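Local coordinates for putative acetamidase/formamidase (Yersinia enterocolitica subsp. palearctica serotype O:3, PDB 5UBU), which probably hydrolyses carbon-nitrogen bonds, other than peptide bonds, in linear amides, at residues Val58-Ala63 against Phe237-Thr242; Ile170-Val175 against Ile218-Ala223; Glu262-Ile267 against Tyr286-Asp291. All blocks are in the same frame, centred on the assembly; numbering follows the deposited sequence.

Contact 1: residues Val58-Ala63 against Phe237-Thr242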
ATOM      1  N   VAL B  58      20.540  17.890 -26.704  1.00 47.18           N
ATOM      2  CA  VAL B  58      19.852  18.684 -25.688  1.00 47.08           C
ATOM      3  C   VAL B  58      20.757  19.195 -24.564  1.00 47.62           C
ATOM      4  O   VAL B  58      21.470  18.417 -23.946  1.00 47.21           O
ATOM      5  CB  VAL B  58      18.738  17.853 -25.010  1.00 45.89           C
ATOM      6  CG1 VAL B  58      17.920  18.738 -24.077  1.00 45.45           C
ATOM      7  CG2 VAL B  58      17.825  17.228 -26.051  1.00 45.66           C
ATOM      8  N   ASP B  59      20.703  20.504 -24.305  1.00 48.29           N
ATOM      9  CA  ASP B  59      21.442  21.139 -23.216  1.00 48.95           C
ATOM     10  C   ASP B  59      20.480  21.196 -22.023  1.00 48.53           C
ATOM     11  O   ASP B  59      19.803  22.198 -21.805  1.00 48.93           O
ATOM     12  CB  ASP B  59      21.901  22.553 -23.596  1.00 50.32           C
ATOM     13  CG  ASP B  59      22.980  22.565 -24.687  1.00 51.81           C
ATOM     14  OD1 ASP B  59      23.582  21.504 -24.966  1.00 51.87           O
ATOM     15  OD2 ASP B  59      23.247  23.655 -25.246  1.00 52.10           O
ATOM     16  N   THR B  60      20.415  20.110 -21.259  1.00 47.78           N
ATOM     17  CA  THR B  60      19.505  20.030 -20.111  1.00 47.17           C
ATOM     18  C   THR B  60      19.974  20.818 -18.893  1.00 47.99           C
ATOM     19  O   THR B  60      21.155  21.095 -18.739  1.00 48.80           O
ATOM     20  CB  THR B  60      19.305  18.571 -19.633  1.00 46.24           C
ATOM     21  OG1 THR B  60      20.525  18.060 -19.084  1.00 46.34           O
ATOM     22  CG2 THR B  60      18.837  17.677 -20.763  1.00 45.81           C
ATOM     23  N   ARG B  61      19.020  21.167 -18.039  1.00 47.94           N
ATOM     24  CA  ARG B  61      19.279  21.858 -16.787  1.00 48.58           C
ATOM     25  C   ARG B  61      19.060  20.856 -15.656  1.00 48.24           C
ATOM     26  O   ARG B  61      18.306  19.897 -15.812  1.00 47.21           O
ATOM     27  CB  ARG B  61      18.362  23.071 -16.624  1.00 48.81           C
ATOM     28  CG  ARG B  61      18.748  24.225 -17.515  1.00 49.66           C
ATOM     29  CD  ARG B  61      17.861  25.443 -17.264  1.00 50.51           C
ATOM     30  NE  ARG B  61      18.332  26.603 -18.029  1.00 52.32           N
ATOM     31  CZ  ARG B  61      17.724  27.789 -18.076  1.00 52.52           C
ATOM     32  NH1 ARG B  61      18.241  28.767 -18.808  1.00 52.63           N
ATOM     33  NH2 ARG B  61      16.595  28.004 -17.409  1.00 52.73           N
ATOM     34  N   ASP B  62      19.714  21.083 -14.513  1.00 49.47           N
ATOM     35  CA  ASP B  62      19.577  20.165 -13.390  1.00 49.43           C
ATOM     36  C   ASP B  62      18.165  20.237 -12.802  1.00 47.61           C
ATOM     37  O   ASP B  62      17.388  21.123 -13.141  1.00 47.23           O
ATOM     38  CB  ASP B  62      20.685  20.380 -12.328  1.00 51.76           C
ATOM     39  CG  ASP B  62      20.524  21.679 -11.507  1.00 53.83           C
ATOM     40  OD1 ASP B  62      19.419  22.258 -11.460  1.00 54.94           O
ATOM     41  OD2 ASP B  62      21.513  22.103 -10.845  1.00 54.70           O
ATOM     42  N   ALA B  63      17.853  19.305 -11.914  1.00 45.87           N
ATOM     43  CA  ALA B  63      16.538  19.239 -11.277  1.00 45.50           C
ATOM     44  C   ALA B  63      16.108  20.495 -10.510  1.00 45.98           C
ATOM     45  O   ALA B  63      14.908  20.712 -10.313  1.00 45.61           O
ATOM     46  CB  ALA B  63      16.487  18.045 -10.346  1.00 45.76           C
ATOM     47  N   PHE B 237      22.504  16.838 -12.327  1.00 48.70           N
ATOM     48  CA  PHE B 237      23.451  17.688 -13.064  1.00 49.21           C
ATOM     49  C   PHE B 237      22.909  18.166 -14.417  1.00 48.49           C
ATOM     50  O   PHE B 237      21.945  17.624 -14.949  1.00 46.98           O
ATOM     51  CB  PHE B 237      24.819  16.980 -13.230  1.00 49.79           C
ATOM     52  CG  PHE B 237      24.870  15.943 -14.332  1.00 49.40           C
ATOM     53  CD1 PHE B 237      24.064  14.825 -14.308  1.00 48.49           C
ATOM     54  CD2 PHE B 237      25.795  16.057 -15.363  1.00 50.23           C
ATOM     55  CE1 PHE B 237      24.135  13.872 -15.322  1.00 48.18           C
ATOM     56  CE2 PHE B 237      25.872  15.091 -16.367  1.00 49.91           C
ATOM     57  CZ  PHE B 237      25.043  13.997 -16.337  1.00 48.83           C
ATOM     58  N   ALA B 238      23.538  19.225 -14.925  1.00 49.29           N
ATOM     59  CA  ALA B 238      23.221  19.811 -16.208  1.00 49.06           C
ATOM     60  C   ALA B 238      24.032  18.998 -17.217  1.00 49.09           C
ATOM     61  O   ALA B 238      25.224  18.762 -16.992  1.00 49.30           O
ATOM     62  CB  ALA B 238      23.618  21.275 -16.231  1.00 50.07           C
ATOM     63  N   SER B 239      23.400  18.576 -18.317  1.00 48.69           N
ATOM     64  CA  SER B 239      24.080  17.731 -19.308  1.00 48.92           C
ATOM     65  C   SER B 239      23.874  18.089 -20.761  1.00 48.99           C
ATOM     66  O   SER B 239      23.008  18.889 -21.107  1.00 49.09           O
ATOM     67  CB  SER B 239      23.571  16.292 -19.180  1.00 48.01           C
ATOM     68  OG  SER B 239      22.244  16.176 -19.685  1.00 47.06           O
ATOM     69  N   ILE B 240      24.695  17.447 -21.593  1.00 49.14           N
ATOM     70  CA  ILE B 240      24.626  17.544 -23.037  1.00 49.37           C
ATOM     71  C   ILE B 240      24.196  16.131 -23.404  1.00 48.58           C
ATOM     72  O   ILE B 240      25.030  15.229 -23.517  1.00 48.80           O
ATOM     73  CB  ILE B 240      25.978  17.892 -23.696  1.00 50.53           C
ATOM     74  CG1 ILE B 240      26.499  19.238 -23.173  1.00 51.50           C
ATOM     75  CG2 ILE B 240      25.820  17.938 -25.214  1.00 50.64           C
ATOM     76  CD1 ILE B 240      27.844  19.655 -23.724  1.00 52.75           C
ATOM     77  N   THR B 241      22.888  15.935 -23.531  1.00 47.84           N
ATOM     78  CA  THR B 241      22.308  14.633 -23.856  1.00 47.15           C
ATOM     79  C   THR B 241      21.986  14.581 -25.333  1.00 47.44           C
ATOM     80  O   THR B 241      21.222  15.409 -25.825  1.00 47.72           O
ATOM     81  CB  THR B 241      21.021  14.382 -23.045  1.00 45.99           C
ATOM     82  OG1 THR B 241      21.336  14.377 -21.647  1.00 45.84           O
ATOM     83  CG2 THR B 241      20.384  13.062 -23.425  1.00 45.39           C
ATOM     84  N   THR B 242      22.575  13.610 -26.028  1.00 47.62           N
ATOM     85  CA  THR B 242      22.343  13.420 -27.452  1.00 47.93           C
ATOM     86  C   THR B 242      21.440  12.211 -27.644  1.00 47.30           C
ATOM     87  O   THR B 242      21.758  11.117 -27.182  1.00 47.03           O
ATOM     88  CB  THR B 242      23.663  13.232 -28.227  1.00 48.89           C
ATOM     89  OG1 THR B 242      24.467  14.404 -28.083  1.00 49.54           O
ATOM     90  CG2 THR B 242      23.401  13.021 -29.720  1.00 49.37           C
TER
HETATM   91  O   HOH W   1      19.893  17.897 -16.445  1.00 32.56           O
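Two straightforward backbone bonds tie Val58 to Thr241: Val58 N gives to Thr241 O at 2.7 Å, and Thr241 N returns a bond to Val58 O at 2.9 Å. Two residues on, Thr60 N reaches Ser239 O at 2.9 Å, while the reverse bond, Ser239 N to Thr60 O, is weak. Val58 O also receives a CA-H...O contact from Ile240. This is an antiparallel pairing of strand 55-59 with the start of strand 239-248, neighbours in the large mixed sheet; Asp59 and Ile240 form its non-hydrogen-bonded pair.

The side-chain bonding is a run of hydroxyls. Thr60 OG1, placed between its own N and carbonyl carbon (chi1 67°), meets Ser239 OG at 2.6 Å, and Ser239 OG goes on to Thr241 OG1 at 2.8 Å. Beyond Thr60 a water bridges the two segments: it lies 2.7 Å from Thr60 OG1 and donates to Phe237 O and, weakly, to Arg61 O.

The remaining contacts are loose van der Waals packing. The CB of Asp62 rests against the Phe237 backbone, its carboxylate bonding instead to Gly66 N, and Asp59 lies alongside Ile240, the two side chains pointing the same way, with Asp59 OD1 4.1 Å from Ile240 CG1.

Contact 2: residues Ile170-Val175 against Ile218-Ala223. With NA (sodium ion), chain G; NA (sodium ion), chain H.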
ATOM      1  N   ILE B 170      18.726   9.462 -17.873  1.00 45.17           N
ATOM      2  CA  ILE B 170      17.680  10.469 -17.841  1.00 44.27           C
ATOM      3  C   ILE B 170      16.601  10.082 -16.837  1.00 43.10           C
ATOM      4  O   ILE B 170      16.067   8.981 -16.869  1.00 42.87           O
ATOM      5  CB  ILE B 170      17.072  10.657 -19.248  1.00 44.23           C
ATOM      6  CG1 ILE B 170      18.111  11.271 -20.202  1.00 44.74           C
ATOM      7  CG2 ILE B 170      15.826  11.533 -19.204  1.00 43.98           C
ATOM      8  CD1 ILE B 170      18.548  12.679 -19.841  1.00 45.10           C
ATOM      9  N   GLY B 171      16.292  11.010 -15.944  1.00 42.65           N
ATOM     10  CA  GLY B 171      15.280  10.799 -14.923  1.00 42.00           C
ATOM     11  C   GLY B 171      13.882  11.041 -15.455  1.00 41.40           C
ATOM     12  O   GLY B 171      12.967  10.298 -15.121  1.00 41.12           O
ATOM     13  N   THR B 172      13.720  12.083 -16.268  1.00 41.35           N
ATOM     14  CA  THR B 172      12.419  12.428 -16.851  1.00 41.38           C
ATOM     15  C   THR B 172      12.425  12.384 -18.376  1.00 41.25           C
ATOM     16  O   THR B 172      13.011  13.240 -19.021  1.00 41.70           O
ATOM     17  CB  THR B 172      11.938  13.841 -16.435  1.00 41.96           C
ATOM     18  OG1 THR B 172      12.872  14.828 -16.893  1.00 42.97           O
ATOM     19  CG2 THR B 172      11.777  13.952 -14.922  1.00 41.88           C
ATOM     20  N   LEU B 173      11.774  11.373 -18.934  1.00 40.58           N
ATOM     21  CA  LEU B 173      11.651  11.206 -20.377  1.00 40.51           C
ATOM     22  C   LEU B 173      10.168  10.933 -20.605  1.00 40.17           C
ATOM     23  O   LEU B 173       9.621   9.980 -20.062  1.00 39.55           O
ATOM     24  CB  LEU B 173      12.513  10.049 -20.881  1.00 40.36           C
ATOM     25  CG  LEU B 173      12.530   9.851 -22.403  1.00 40.83           C
ATOM     26  CD1 LEU B 173      13.077  11.096 -23.104  1.00 41.32           C
ATOM     27  CD2 LEU B 173      13.335   8.619 -22.798  1.00 40.92           C
ATOM     28  N   SER B 174       9.505  11.762 -21.403  1.00 40.41           N
ATOM     29  CA  SER B 174       8.070  11.576 -21.601  1.00 40.28           C
ATOM     30  C   SER B 174       7.482  12.178 -22.859  1.00 40.47           C
ATOM     31  O   SER B 174       8.138  12.912 -23.588  1.00 40.73           O
ATOM     32  CB  SER B 174       7.344  12.196 -20.400  1.00 40.19           C
ATOM     33  OG  SER B 174       7.670  13.561 -20.265  1.00 40.60           O
ATOM     34  N   VAL B 175       6.224  11.822 -23.095  1.00 40.18           N
ATOM     35  CA  VAL B 175       5.439  12.355 -24.201  1.00 40.57           C
ATOM     36  C   VAL B 175       4.157  12.909 -23.581  1.00 40.47           C
ATOM     37  O   VAL B 175       3.784  12.524 -22.474  1.00 40.03           O
ATOM     38  CB  VAL B 175       5.157  11.321 -25.303  1.00 40.80           C
ATOM     39  CG1 VAL B 175       6.432  10.999 -26.053  1.00 40.91           C
ATOM     40  CG2 VAL B 175       4.525  10.060 -24.739  1.00 40.44           C
ATOM     41  N   ILE B 218      12.163  16.017 -22.218  1.00 42.22           N
ATOM     42  CA  ILE B 218      13.340  15.369 -21.623  1.00 42.36           C
ATOM     43  C   ILE B 218      13.954  16.279 -20.562  1.00 42.87           C
ATOM     44  O   ILE B 218      13.775  17.497 -20.592  1.00 43.15           O
ATOM     45  CB  ILE B 218      14.365  14.972 -22.721  1.00 42.83           C
ATOM     46  CG1 ILE B 218      15.491  14.114 -22.153  1.00 42.51           C
ATOM     47  CG2 ILE B 218      14.923  16.212 -23.432  1.00 43.69           C
ATOM     48  CD1 ILE B 218      16.442  13.589 -23.207  1.00 42.83           C
ATOM     49  N   GLY B 219      14.644  15.684 -19.597  1.00 43.36           N
ATOM     50  CA  GLY B 219      15.298  16.460 -18.535  1.00 44.19           C
ATOM     51  C   GLY B 219      15.740  15.631 -17.360  1.00 44.35           C
ATOM     52  O   GLY B 219      15.703  14.409 -17.414  1.00 43.82           O
ATOM     53  N   ASP B 220      16.178  16.313 -16.304  1.00 45.63           N
ATOM     54  CA  ASP B 220      16.607  15.667 -15.058  1.00 46.11           C
ATOM     55  C   ASP B 220      17.670  14.579 -15.281  1.00 45.22           C
ATOM     56  O   ASP B 220      17.438  13.396 -15.044  1.00 44.57           O
ATOM     57  CB  ASP B 220      15.367  15.119 -14.325  1.00 46.76           C
ATOM     58  CG  ASP B 220      15.682  14.524 -12.949  1.00 47.97           C
ATOM     59  OD1 ASP B 220      16.636  14.949 -12.252  1.00 50.50           O
ATOM     60  OD2 ASP B 220      14.917  13.632 -12.559  1.00 49.88           O
ATOM     61  N   ALA B 221      18.836  14.995 -15.751  1.00 45.18           N
ATOM     62  CA  ALA B 221      19.929  14.067 -15.971  1.00 45.14           C
ATOM     63  C   ALA B 221      20.555  13.694 -14.622  1.00 45.00           C
ATOM     64  O   ALA B 221      20.656  14.541 -13.725  1.00 44.82           O
ATOM     65  CB  ALA B 221      20.972  14.697 -16.879  1.00 45.96           C
ATOM     66  N   HIS B 222      20.930  12.421 -14.473  1.00 45.00           N
ATOM     67  CA  HIS B 222      21.582  11.936 -13.252  1.00 45.43           C
ATOM     68  C   HIS B 222      22.946  11.373 -13.597  1.00 45.58           C
ATOM     69  O   HIS B 222      23.075  10.643 -14.567  1.00 45.22           O
ATOM     70  CB  HIS B 222      20.810  10.812 -12.556  1.00 45.42           C
ATOM     71  CG  HIS B 222      19.468  11.201 -12.045  1.00 45.54           C
ATOM     72  ND1 HIS B 222      18.412  10.323 -12.013  1.00 45.25           N
ATOM     73  CD2 HIS B 222      18.993  12.382 -11.588  1.00 46.49           C
ATOM     74  CE1 HIS B 222      17.355  10.932 -11.506  1.00 45.57           C
ATOM     75  NE2 HIS B 222      17.677  12.186 -11.249  1.00 47.02           N
ATOM     76  N   ALA B 223      23.958  11.706 -12.801  1.00 46.20           N
ATOM     77  CA  ALA B 223      25.315  11.189 -13.025  1.00 46.84           C
ATOM     78  C   ALA B 223      25.410   9.744 -12.546  1.00 46.46           C
ATOM     79  O   ALA B 223      26.296   9.007 -12.957  1.00 46.89           O
ATOM     80  CB  ALA B 223      26.342  12.053 -12.309  1.00 48.04           C
TER
HETATM   81 NA    NA G 401      16.581  13.969 -10.220  1.00 22.46          NA
HETATM   82 NA    NA H 402      13.808  12.582 -10.945  1.00 26.09          NA
HETATM   83  O   HOH W   2      13.140  12.655  -8.112  0.50 15.81           O
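With chi1 at -175°, Asp220 swings its carboxylate anti to the backbone N and across Thr172, the two side chains crossing at about a right angle. His222 has CG beside its backbone N (chi1 -64°), which brings NE2 to one of the two sodium ions that Asp220 binds. Asp220 CB packs against Thr172 CG2 at 3.8 Å, and Thr172 OG1 is hydrogen-bonded to Gln87.

The carboxylate bridges two sodium ions. One is bound by OD1 of Asp220 at 2.3 Å, by OD2 at a longer distance, and by NE2 of His222 at 2.3 Å; Glu236 is a further ligand. The second takes Asp220 OD2 at 2.2 Å and a more distant water, with Asn193 and Asp195 completing the protein ligands. Gly171 packs beside this site: its CA is 4.0 Å from His222 CE1.

Thr172 and Gly219 are the hydrogen-bonded pair of the antiparallel strands. Thr172 N reaches Gly219 O at 3.3 Å from well above the carbonyl plane, and the return bond from Gly219 N to Thr172 O is weak. Where the chain turns a corner at Gly171, its N donates to Asp220 O at 2.8 Å.

The face carrying Ile170, Leu173, Ile218 and Ala221 is aliphatic. Ile218 CG1 touches both Ile170 CG2, 3.9 Å away, and Leu173 CD1, while Ile170 CD1 extends to Ala221 CB.

Strands 169-175 and 214-222 are thus adjacent in the smaller mixed sheet, and their aliphatic face packs on the larger one: Ile170 and Ala221 meet Met109 of strand 101-111, Ile218 meets Thr241 and Ile243 of strand 239-248, and Leu173 touches Leu207 of strand 203-208.

Contact 3: residues Glu262-Ile267 against Tyr286-Asp291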
ATOM      1  N   GLU B 262      21.117  -6.188 -23.658  1.00 55.22           N
ATOM      2  CA  GLU B 262      20.787  -7.469 -23.031  1.00 55.27           C
ATOM      3  C   GLU B 262      19.329  -7.754 -22.657  1.00 52.21           C
ATOM      4  O   GLU B 262      18.972  -8.922 -22.537  1.00 52.69           O
ATOM      5  CB  GLU B 262      21.695  -7.693 -21.808  1.00 56.82           C
ATOM      6  CG  GLU B 262      23.187  -7.733 -22.174  1.00 60.27           C
ATOM      7  CD  GLU B 262      24.103  -8.299 -21.094  1.00 62.02           C
ATOM      8  OE1 GLU B 262      23.671  -8.644 -19.958  1.00 60.56           O
ATOM      9  OE2 GLU B 262      25.306  -8.414 -21.407  1.00 65.49           O
ATOM     10  N   THR B 263      18.487  -6.737 -22.493  1.00 49.64           N
ATOM     11  CA  THR B 263      17.088  -6.987 -22.078  1.00 47.47           C
ATOM     12  C   THR B 263      16.016  -6.096 -22.695  1.00 46.11           C
ATOM     13  O   THR B 263      16.304  -5.127 -23.391  1.00 45.96           O
ATOM     14  CB  THR B 263      16.927  -6.737 -20.545  1.00 45.80           C
ATOM     15  OG1 THR B 263      17.012  -5.332 -20.268  1.00 44.26           O
ATOM     16  CG2 THR B 263      17.982  -7.474 -19.736  1.00 46.89           C
ATOM     17  N   ILE B 264      14.771  -6.475 -22.415  1.00 44.79           N
ATOM     18  CA  ILE B 264      13.590  -5.700 -22.771  1.00 43.91           C
ATOM     19  C   ILE B 264      12.959  -5.453 -21.391  1.00 42.54           C
ATOM     20  O   ILE B 264      13.155  -6.256 -20.475  1.00 41.15           O
ATOM     21  CB  ILE B 264      12.613  -6.415 -23.739  1.00 43.83           C
ATOM     22  CG1 ILE B 264      11.940  -7.625 -23.090  1.00 43.09           C
ATOM     23  CG2 ILE B 264      13.332  -6.804 -25.018  1.00 46.08           C
ATOM     24  CD1 ILE B 264      10.883  -8.253 -23.958  1.00 43.55           C
HETATM   25  N   MSE B 265      12.216  -4.357 -21.241  1.00 42.31           N
HETATM   26  CA  MSE B 265      11.613  -4.030 -19.959  1.00 41.92           C
HETATM   27  C   MSE B 265      10.340  -3.258 -20.080  1.00 39.91           C
HETATM   28  O   MSE B 265      10.217  -2.403 -20.942  1.00 41.07           O
HETATM   29  CB  MSE B 265      12.652  -3.177 -19.213  1.00 44.58           C
HETATM   30  CG  MSE B 265      12.212  -2.661 -17.828  1.00 46.13           C
HETATM   31 SE   MSE B 265      13.318  -1.117 -17.240  1.00 50.27          SE
HETATM   32  CE  MSE B 265      14.863  -2.177 -16.674  1.00 50.45           C
ATOM     33  N   SER B 266       9.374  -3.579 -19.224  1.00 37.57           N
ATOM     34  CA  SER B 266       8.101  -2.863 -19.163  1.00 36.20           C
ATOM     35  C   SER B 266       8.186  -2.004 -17.909  1.00 35.23           C
ATOM     36  O   SER B 266       8.517  -2.507 -16.830  1.00 34.38           O
ATOM     37  CB  SER B 266       6.919  -3.814 -19.088  1.00 35.55           C
ATOM     38  OG  SER B 266       6.746  -4.515 -20.303  1.00 36.44           O
ATOM     39  N   ILE B 267       7.883  -0.718 -18.048  1.00 35.06           N
ATOM     40  CA  ILE B 267       7.982   0.231 -16.940  1.00 34.98           C
ATOM     41  C   ILE B 267       6.624   0.690 -16.433  1.00 34.05           C
ATOM     42  O   ILE B 267       5.927   1.422 -17.113  1.00 34.64           O
ATOM     43  CB  ILE B 267       8.807   1.458 -17.375  1.00 36.20           C
ATOM     44  CG1 ILE B 267      10.186   1.000 -17.882  1.00 37.74           C
ATOM     45  CG2 ILE B 267       8.948   2.450 -16.223  1.00 36.01           C
ATOM     46  CD1 ILE B 267      11.033   2.095 -18.495  1.00 38.85           C
ATOM     47  N   TYR B 286       2.024  -9.342 -21.516  1.00 36.04           N
ATOM     48  CA  TYR B 286       1.252  -9.042 -22.717  1.00 37.22           C
ATOM     49  C   TYR B 286       2.167  -8.794 -23.932  1.00 38.07           C
ATOM     50  O   TYR B 286       1.804  -9.108 -25.078  1.00 39.01           O
ATOM     51  CB  TYR B 286       0.297  -7.864 -22.533  1.00 36.79           C
ATOM     52  CG  TYR B 286      -0.836  -8.064 -21.547  1.00 36.72           C
ATOM     53  CD1 TYR B 286      -1.368  -9.333 -21.274  1.00 37.59           C
ATOM     54  CD2 TYR B 286      -1.499  -6.961 -21.014  1.00 36.32           C
ATOM     55  CE1 TYR B 286      -2.437  -9.485 -20.396  1.00 37.40           C
ATOM     56  CE2 TYR B 286      -2.583  -7.115 -20.162  1.00 36.28           C
ATOM     57  CZ  TYR B 286      -3.050  -8.376 -19.860  1.00 36.84           C
ATOM     58  OH  TYR B 286      -4.122  -8.520 -19.007  1.00 37.29           O
ATOM     59  N   TRP B 287       3.345  -8.241 -23.659  1.00 37.00           N
ATOM     60  CA  TRP B 287       4.332  -7.960 -24.690  1.00 37.79           C
ATOM     61  C   TRP B 287       4.900  -9.273 -25.227  1.00 39.37           C
ATOM     62  O   TRP B 287       5.023  -9.449 -26.446  1.00 41.20           O
ATOM     63  CB  TRP B 287       5.412  -7.031 -24.119  1.00 36.76           C
ATOM     64  CG  TRP B 287       6.440  -6.518 -25.078  1.00 37.75           C
ATOM     65  CD1 TRP B 287       6.373  -6.509 -26.446  1.00 39.37           C
ATOM     66  CD2 TRP B 287       7.580  -5.728 -24.736  1.00 37.39           C
ATOM     67  NE1 TRP B 287       7.465  -5.873 -26.970  1.00 40.10           N
ATOM     68  CE2 TRP B 287       8.215  -5.368 -25.944  1.00 38.89           C
ATOM     69  CE3 TRP B 287       8.154  -5.328 -23.522  1.00 36.32           C
ATOM     70  CZ2 TRP B 287       9.395  -4.631 -25.978  1.00 39.20           C
ATOM     71  CZ3 TRP B 287       9.329  -4.593 -23.552  1.00 36.73           C
ATOM     72  CH2 TRP B 287       9.934  -4.248 -24.776  1.00 38.26           C
ATOM     73  N   LEU B 288       5.199 -10.205 -24.323  1.00 38.78           N
ATOM     74  CA  LEU B 288       5.727 -11.514 -24.706  1.00 40.14           C
ATOM     75  C   LEU B 288       4.713 -12.311 -25.537  1.00 41.76           C
ATOM     76  O   LEU B 288       5.098 -13.013 -26.473  1.00 43.90           O
ATOM     77  CB  LEU B 288       6.157 -12.304 -23.467  1.00 39.26           C
ATOM     78  CG  LEU B 288       7.322 -11.706 -22.672  1.00 38.21           C
ATOM     79  CD1 LEU B 288       7.532 -12.442 -21.363  1.00 37.56           C
ATOM     80  CD2 LEU B 288       8.602 -11.700 -23.491  1.00 39.45           C
ATOM     81  N   VAL B 289       3.427 -12.190 -25.202  1.00 40.78           N
ATOM     82  CA  VAL B 289       2.368 -12.894 -25.935  1.00 42.13           C
ATOM     83  C   VAL B 289       2.132 -12.288 -27.324  1.00 43.53           C
ATOM     84  O   VAL B 289       1.969 -13.006 -28.308  1.00 45.91           O
ATOM     85  CB  VAL B 289       1.038 -12.901 -25.134  1.00 40.96           C
ATOM     86  CG1 VAL B 289      -0.133 -13.400 -25.976  1.00 42.61           C
ATOM     87  CG2 VAL B 289       1.179 -13.744 -23.879  1.00 40.19           C
ATOM     88  N   ALA B 290       2.137 -10.965 -27.393  1.00 42.61           N
ATOM     89  CA  ALA B 290       1.876 -10.245 -28.640  1.00 43.61           C
ATOM     90  C   ALA B 290       2.988 -10.322 -29.681  1.00 45.29           C
ATOM     91  O   ALA B 290       2.732 -10.656 -30.827  1.00 47.39           O
ATOM     92  CB  ALA B 290       1.559  -8.782 -28.336  1.00 41.85           C
ATOM     93  N   ASP B 291       4.219 -10.025 -29.272  1.00 44.87           N
ATOM     94  CA  ASP B 291       5.364  -9.983 -30.196  1.00 46.50           C
ATOM     95  C   ASP B 291       6.383 -11.128 -30.158  1.00 47.07           C
ATOM     96  O   ASP B 291       7.183 -11.241 -31.084  1.00 48.71           O
ATOM     97  CB  ASP B 291       6.138  -8.673 -29.957  1.00 45.99           C
ATOM     98  CG  ASP B 291       5.291  -7.420 -30.198  1.00 45.70           C
ATOM     99  OD1 ASP B 291       4.171  -7.532 -30.743  1.00 46.71           O
ATOM    100  OD2 ASP B 291       5.769  -6.317 -29.841  1.00 45.07           O
TER
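Trp287 reaches from helix 273-291 to Ile264, Met265 and Ser266 on strand 263-270, a helix packed on a sheet, with the axes of the short segments 10.5 Å apart and 125° between their directions. The helix follows directly after this strand in the chain, so the contact folds it back over the strand it has just left. At the start of the segment, Tyr286 packs on Leu138 of a second subunit.

Trp287 comes next and carries most of the helix's side of the contact. Its CG is anti to the backbone N (chi1 -174°), which sends the indole straight at the strand, meeting Ile264 from the opposite direction. Ile264 CD1 lies over one face of the six-membered ring in a CH-pi contact, 4.0 Å from the centroid, and Ile264 CB approaches Trp287 CH2 at 3.6 Å. At the ring edge stand Met265 O, 3.5 Å from Trp287 CZ3, and Ser266 OG, whose hydrogen bond goes to Asp283 of the same helix. Arg257 makes a cation-pi interaction with the indole, and the ring of Phe292 meets it as well.

Leu288 adds a smaller apolar touch and also packs on Leu325 of strand 319-326 and Leu303 of helix 296-306. The branch of Leu288 that reaches the strand is CD2, 4.2 Å from Ile264 CD1.

In the fold
All three contacts are buried, but contact 2 is the most central, its centre about 4 Å from the centre of the chain, against about 13 Å and 18 Å for the centres of contacts 1 and 3. Contacts 1 and 2 touch: Phe237 N makes a probable hydrogen bond to Ala221 O, and Ser239 OG packs on Ala221 CB. Contact 2 is also nested in the loop that contact 1 closes. Contacts 1 and 3 share the large mixed sheet yet lie on opposite sides of the chain's centre. The chemistry changes accordingly: hydroxyls and a water in 58-63/237-242, metal ligands backed by aliphatics in 170-175/218-223, and aromatic packing in 262-267/286-291.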